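Local coordinates for protein TbpB (Actinobacillus pleuropneumoniae, PDB 3HOL) that probably binds host transferrin at the bacterial surface, serving as the lipoprotein component of the receptor through which the pathogen acquires iron, at residues A[61-75]-A[88-102]. Residues are numbered along the deposited sequence; the frame is centred on the assembly and turned at random.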
loop_
_atom_site.group_PDB
_atom_site.type_symbol
_atom_site.label_atom_id
_atom_site.label_comp_id
_atom_site.label_asym_id
_atom_site.label_seq_id
_atom_site.Cartn_x
_atom_site.Cartn_y
_atom_site.Cartn_z
ATOM N N PRO A 61 12.748 -12.834 7.507
ATOM C CA PRO A 61 13.782 -11.905 7.945
ATOM C C PRO A 61 14.922 -12.614 8.706
ATOM O O PRO A 61 14.662 -13.495 9.517
ATOM C CB PRO A 61 13.035 -10.964 8.893
ATOM C CG PRO A 61 11.623 -11.029 8.520
ATOM C CD PRO A 61 11.387 -12.378 7.877
ATOM N N TYR A 62 16.171 -12.239 8.441
ATOM C CA TYR A 62 17.332 -12.759 9.191
ATOM C C TYR A 62 17.571 -14.260 9.081
ATOM O O TYR A 62 18.265 -14.866 9.908
ATOM C CB TYR A 62 17.255 -12.304 10.669
ATOM C CG TYR A 62 17.403 -10.797 10.745
ATOM C CD1 TYR A 62 18.643 -10.203 10.512
ATOM C CD2 TYR A 62 16.302 -9.972 10.990
ATOM C CE1 TYR A 62 18.799 -8.811 10.547
ATOM C CE2 TYR A 62 16.430 -8.574 11.033
ATOM C CZ TYR A 62 17.697 -8.007 10.805
ATOM O OH TYR A 62 17.866 -6.643 10.835
ATOM N N LYS A 63 17.005 -14.865 8.041
ATOM C CA LYS A 63 17.237 -16.279 7.773
ATOM C C LYS A 63 18.736 -16.669 7.843
ATOM O O LYS A 63 19.070 -17.703 8.425
ATOM C CB LYS A 63 16.685 -16.672 6.387
ATOM C CG LYS A 63 17.269 -17.985 5.852
ATOM C CD LYS A 63 16.699 -19.183 6.566
ATOM C CE LYS A 63 17.186 -20.519 5.925
ATOM N NZ LYS A 63 16.450 -21.600 6.631
ATOM N N ALA A 64 19.612 -15.863 7.233
ATOM C CA ALA A 64 21.048 -16.174 7.192
ATOM C C ALA A 64 21.644 -16.241 8.609
ATOM O O ALA A 64 22.421 -17.156 8.903
ATOM C CB ALA A 64 21.823 -15.151 6.327
ATOM N N ASN A 65 21.251 -15.291 9.461
ATOM C CA ASN A 65 21.669 -15.240 10.857
ATOM C C ASN A 65 21.360 -16.552 11.561
ATOM O O ASN A 65 22.145 -17.028 12.388
ATOM C CB ASN A 65 20.901 -14.145 11.607
ATOM C CG ASN A 65 21.540 -12.780 11.503
ATOM O OD1 ASN A 65 22.179 -12.447 10.503
ATOM N ND2 ASN A 65 21.349 -11.963 12.532
ATOM N N SER A 66 20.199 -17.122 11.232
ATOM C CA SER A 66 19.690 -18.296 11.933
ATOM C C SER A 66 20.489 -19.588 11.728
ATOM O O SER A 66 20.396 -20.519 12.535
ATOM C CB SER A 66 18.200 -18.500 11.624
ATOM O OG SER A 66 18.004 -19.127 10.366
ATOM N N SER A 67 21.283 -19.639 10.658
ATOM C CA SER A 67 22.204 -20.760 10.433
ATOM C C SER A 67 23.214 -20.962 11.560
ATOM O O SER A 67 23.742 -22.051 11.698
ATOM C CB SER A 67 22.968 -20.578 9.118
ATOM O OG SER A 67 23.934 -19.532 9.248
ATOM N N LYS A 68 23.489 -19.924 12.347
ATOM C CA LYS A 68 24.436 -20.018 13.467
ATOM C C LYS A 68 23.762 -20.366 14.785
ATOM O O LYS A 68 24.448 -20.483 15.816
ATOM C CB LYS A 68 25.196 -18.687 13.670
ATOM C CG LYS A 68 26.118 -18.234 12.507
ATOM C CD LYS A 68 26.161 -16.681 12.505
ATOM C CE LYS A 68 27.427 -16.067 11.888
ATOM N NZ LYS A 68 27.572 -16.447 10.449
ATOM N N TYR A 69 22.437 -20.493 14.799
ATOM C CA TYR A 69 21.717 -20.761 16.059
ATOM C C TYR A 69 21.930 -22.191 16.516
ATOM O O TYR A 69 22.072 -23.087 15.704
ATOM C CB TYR A 69 20.206 -20.566 15.848
ATOM C CG TYR A 69 19.758 -19.136 15.653
ATOM C CD1 TYR A 69 20.683 -18.078 15.586
ATOM C CD2 TYR A 69 18.388 -18.848 15.491
ATOM C CE1 TYR A 69 20.242 -16.758 15.370
ATOM C CE2 TYR A 69 17.941 -17.540 15.287
ATOM C CZ TYR A 69 18.885 -16.503 15.214
ATOM O OH TYR A 69 18.469 -15.216 15.011
ATOM N N ASN A 70 21.900 -22.427 17.813
ATOM C CA ASN A 70 22.012 -23.793 18.331
ATOM C C ASN A 70 20.963 -24.740 17.791
ATOM O O ASN A 70 21.280 -25.858 17.428
ATOM C CB ASN A 70 22.001 -23.786 19.861
ATOM C CG ASN A 70 23.235 -23.115 20.428
ATOM O OD1 ASN A 70 23.155 -22.091 21.098
ATOM N ND2 ASN A 70 24.382 -23.680 20.135
ATOM N N TYR A 71 19.714 -24.283 17.759
ATOM C CA TYR A 71 18.607 -25.037 17.177
ATOM C C TYR A 71 17.751 -24.040 16.423
ATOM O O TYR A 71 16.886 -23.405 17.039
ATOM C CB TYR A 71 17.781 -25.715 18.277
ATOM C CG TYR A 71 16.820 -26.735 17.722
ATOM C CD1 TYR A 71 17.147 -28.110 17.726
ATOM C CD2 TYR A 71 15.592 -26.336 17.150
ATOM C CE1 TYR A 71 16.260 -29.059 17.199
ATOM C CE2 TYR A 71 14.712 -27.270 16.611
ATOM C CZ TYR A 71 15.047 -28.622 16.647
ATOM O OH TYR A 71 14.169 -29.537 16.117
ATOM N N PRO A 72 18.010 -23.858 15.097
ATOM C CA PRO A 72 17.250 -22.835 14.367
ATOM C C PRO A 72 15.787 -23.226 14.344
ATOM O O PRO A 72 15.446 -24.367 13.995
ATOM C CB PRO A 72 17.836 -22.867 12.939
ATOM C CG PRO A 72 19.240 -23.598 13.104
ATOM C CD PRO A 72 19.023 -24.546 14.264
ATOM N N ASP A 73 14.921 -22.309 14.748
ATOM C CA ASP A 73 13.494 -22.614 14.751
ATOM C C ASP A 73 12.735 -21.486 14.065
ATOM O O ASP A 73 12.451 -20.460 14.664
ATOM C CB ASP A 73 12.998 -22.852 16.172
ATOM C CG ASP A 73 11.524 -23.267 16.212
ATOM O OD1 ASP A 73 10.851 -23.272 15.149
ATOM O OD2 ASP A 73 11.044 -23.575 17.306
ATOM N N ILE A 74 12.469 -21.690 12.776
ATOM C CA ILE A 74 11.743 -20.728 11.947
ATOM C C ILE A 74 10.312 -21.230 11.853
ATOM O O ILE A 74 10.071 -22.388 11.470
ATOM C CB ILE A 74 12.361 -20.678 10.541
ATOM C CG1 ILE A 74 13.779 -20.083 10.641
ATOM C CG2 ILE A 74 11.462 -19.864 9.505
ATOM C CD1 ILE A 74 14.585 -20.352 9.410
ATOM N N LYS A 75 9.361 -20.401 12.247
ATOM C CA LYS A 75 7.986 -20.894 12.294
ATOM C C LYS A 75 7.601 -21.260 10.882
ATOM O O LYS A 75 7.884 -20.527 9.949
ATOM C CB LYS A 75 7.026 -19.840 12.793
ATOM C CG LYS A 75 5.634 -20.450 13.170
ATOM C CD LYS A 75 4.597 -19.319 13.357
ATOM C CE LYS A 75 3.252 -19.877 13.811
ATOM N NZ LYS A 75 2.265 -18.748 13.874
ATOM N N TYR A 88 8.138 -16.211 13.621
ATOM C CA TYR A 88 9.360 -15.908 14.348
ATOM C C TYR A 88 10.514 -16.678 13.696
ATOM O O TYR A 88 10.288 -17.621 12.924
ATOM C CB TYR A 88 9.203 -16.324 15.829
ATOM C CG TYR A 88 8.640 -17.735 16.027
ATOM C CD1 TYR A 88 9.447 -18.885 15.834
ATOM C CD2 TYR A 88 7.294 -17.921 16.373
ATOM C CE1 TYR A 88 8.896 -20.180 15.978
ATOM C CE2 TYR A 88 6.745 -19.216 16.556
ATOM C CZ TYR A 88 7.562 -20.315 16.363
ATOM O OH TYR A 88 7.022 -21.538 16.547
ATOM N N VAL A 89 11.732 -16.262 14.025
ATOM C CA VAL A 89 12.966 -16.890 13.587
ATOM C C VAL A 89 13.770 -16.867 14.892
ATOM O O VAL A 89 14.246 -15.818 15.298
ATOM C CB VAL A 89 13.686 -16.037 12.476
ATOM C CG1 VAL A 89 15.115 -16.577 12.139
ATOM C CG2 VAL A 89 12.861 -15.985 11.225
ATOM N N ILE A 90 13.847 -17.990 15.596
ATOM C CA ILE A 90 14.519 -17.985 16.906
ATOM C C ILE A 90 15.465 -19.172 17.104
ATOM O O ILE A 90 15.425 -20.165 16.353
ATOM C CB ILE A 90 13.540 -17.960 18.088
ATOM C CG1 ILE A 90 12.717 -19.271 18.159
ATOM C CG2 ILE A 90 12.629 -16.672 18.067
ATOM C CD1 ILE A 90 11.682 -19.382 19.359
ATOM N N ASP A 91 16.334 -19.043 18.097
ATOM C CA ASP A 91 17.121 -20.185 18.580
ATOM C C ASP A 91 16.284 -20.885 19.614
ATOM O O ASP A 91 16.020 -20.316 20.686
ATOM C CB ASP A 91 18.434 -19.686 19.211
ATOM C CG ASP A 91 19.460 -20.806 19.392
ATOM O OD1 ASP A 91 19.056 -21.981 19.441
ATOM O OD2 ASP A 91 20.674 -20.499 19.450
ATOM N N GLY A 92 15.854 -22.112 19.314
ATOM C CA GLY A 92 15.079 -22.888 20.302
ATOM C C GLY A 92 15.904 -23.551 21.402
ATOM O O GLY A 92 15.372 -24.214 22.283
ATOM N N GLU A 93 17.217 -23.382 21.354
ATOM C CA GLU A 93 18.098 -23.870 22.434
ATOM C C GLU A 93 19.078 -22.723 22.705
ATOM O O GLU A 93 20.320 -22.863 22.658
ATOM C CB GLU A 93 18.820 -25.162 21.997
ATOM C CG GLU A 93 17.924 -26.405 22.067
ATOM C CD GLU A 93 18.591 -27.660 21.464
ATOM O OE1 GLU A 93 19.814 -27.673 21.276
ATOM O OE2 GLU A 93 17.891 -28.627 21.149
ATOM N N HIS A 94 18.486 -21.580 23.023
ATOM C CA HIS A 94 19.242 -20.357 23.174
ATOM C C HIS A 94 20.132 -20.428 24.444
ATOM O O HIS A 94 19.702 -20.914 25.479
ATOM C CB HIS A 94 18.268 -19.188 23.286
ATOM C CG HIS A 94 18.938 -17.888 23.563
ATOM N ND1 HIS A 94 19.715 -17.239 22.634
ATOM C CD2 HIS A 94 18.982 -17.139 24.679
ATOM C CE1 HIS A 94 20.174 -16.120 23.155
ATOM N NE2 HIS A 94 19.744 -16.037 24.391
ATOM N N SER A 95 21.361 -19.931 24.330
ATOM C CA SER A 95 22.336 -20.002 25.422
ATOM C C SER A 95 23.324 -18.875 25.200
ATOM O O SER A 95 23.690 -18.575 24.059
ATOM C CB SER A 95 23.117 -21.336 25.366
ATOM O OG SER A 95 23.851 -21.528 26.591
ATOM N N GLY A 96 23.771 -18.267 26.292
ATOM C CA GLY A 96 24.859 -17.310 26.230
ATOM C C GLY A 96 24.418 -15.976 25.630
ATOM O O GLY A 96 23.217 -15.654 25.536
ATOM N N SER A 97 25.403 -15.223 25.173
ATOM C CA SER A 97 25.165 -13.871 24.690
ATOM C C SER A 97 24.791 -13.822 23.203
ATOM O O SER A 97 24.545 -12.749 22.671
ATOM C CB SER A 97 26.415 -13.022 24.949
ATOM O OG SER A 97 27.519 -13.606 24.276
ATOM N N ASN A 98 24.730 -14.956 22.516
ATOM C CA ASN A 98 24.314 -14.925 21.112
ATOM C C ASN A 98 22.850 -14.437 21.055
ATOM O O ASN A 98 22.176 -14.384 22.082
ATOM C CB ASN A 98 24.531 -16.264 20.431
ATOM C CG ASN A 98 26.004 -16.493 20.034
ATOM O OD1 ASN A 98 26.868 -15.609 20.178
ATOM N ND2 ASN A 98 26.274 -17.648 19.499
ATOM N N GLU A 99 22.399 -14.024 19.884
ATOM C CA GLU A 99 21.039 -13.463 19.770
ATOM C C GLU A 99 19.982 -14.542 19.915
ATOM O O GLU A 99 20.248 -15.699 19.593
ATOM C CB GLU A 99 20.889 -12.735 18.448
ATOM C CG GLU A 99 20.943 -13.603 17.208
ATOM C CD GLU A 99 20.662 -12.769 15.936
ATOM O OE1 GLU A 99 20.633 -11.518 16.010
ATOM O OE2 GLU A 99 20.456 -13.376 14.881
ATOM N N LYS A 100 18.819 -14.168 20.438
ATOM C CA LYS A 100 17.667 -15.089 20.518
ATOM C C LYS A 100 16.848 -15.223 19.185
ATOM O O LYS A 100 16.348 -16.318 18.851
ATOM C CB LYS A 100 16.767 -14.700 21.705
ATOM C CG LYS A 100 15.438 -15.441 21.802
ATOM C CD LYS A 100 15.590 -16.967 22.118
ATOM C CE LYS A 100 14.221 -17.572 22.345
ATOM N NZ LYS A 100 14.336 -19.001 22.724
ATOM N N GLY A 101 16.699 -14.115 18.447
ATOM C CA GLY A 101 15.978 -14.122 17.173
ATOM C C GLY A 101 15.053 -12.925 16.979
ATOM O O GLY A 101 15.281 -11.822 17.538
ATOM N N TYR A 102 14.004 -13.149 16.180
ATOM C CA TYR A 102 13.167 -12.077 15.666
ATOM C C TYR A 102 11.717 -12.512 15.536
ATOM O O TYR A 102 11.431 -13.708 15.366
ATOM C CB TYR A 102 13.658 -11.618 14.275
ATOM C CG TYR A 102 15.103 -11.178 14.260
ATOM C CD1 TYR A 102 15.424 -9.839 14.442
ATOM C CD2 TYR A 102 16.151 -12.110 14.089
ATOM C CE1 TYR A 102 16.737 -9.420 14.450
ATOM C CE2 TYR A 102 17.489 -11.687 14.113
ATOM C CZ TYR A 102 17.753 -10.343 14.283
ATOM O OH TYR A 102 19.055 -9.882 14.330
HETATM O O HOH W 1 8.156 -23.521 15.295
HETATM O O HOH W 2 8.641 -17.738 10.546
#
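Strand 72-74 runs antiparallel to strand 88-91, their short axes 4.7 Å apart, as the two arms of a beta hairpin at the edge of a five-stranded antiparallel sheet; strand 101-107 borders 84-91 on its other side. Asp73 and Ile90 form the hydrogen-bonded pair, Asp73 N to Ile90 O at 2.7 Å and Ile90 N to Asp73 O at 3.0 Å, and the ladder continues through Lys75 N to Tyr88 O and Gly92 N to Tyr71 O.

Where the outer strand begins, the Asp91 carboxylate takes two successive backbone N-H groups, Asn70 N on OD2 (2.8 Å) and Tyr71 N on OD1 (2.9 Å); CG anti to the backbone N (chi1 -165°) turns it to them. Glu93 N closes an Asx turn on OD1 from the opposite face to Tyr71 N, and the three N-H groups, each about 40° out of the carboxylate plane, fix its rotation.

The helical turn 63-66 and the loop after it fold over the Val89 face, with Val89 CG1 touching Ser66 CB and Ile74 CG1. Beside strand 29-33, where Tyr102 also touches Val31, the Tyr62 and Tyr102 rings make an offset stack, centroids 3.9 Å apart, while Tyr62 OH bonds to Glu50. On the Asp73 face, Lys75 lays CB over the centre of the Tyr88 ring, a CH-pi contact; its extended chain carries NZ on to a salt bridge with Asp127. A water links Asp73 OD1 to Tyr88 OH.

Tyr69, a buried residue of the loop leading into strand 72-74, sends its hydroxyl OH to Glu99 OE2 at 2.7 Å, ring and carboxylate planes 74° apart. From the other face of that carboxylate, Asn65 ND2 donates to Glu99 OE2 at 2.9 Å.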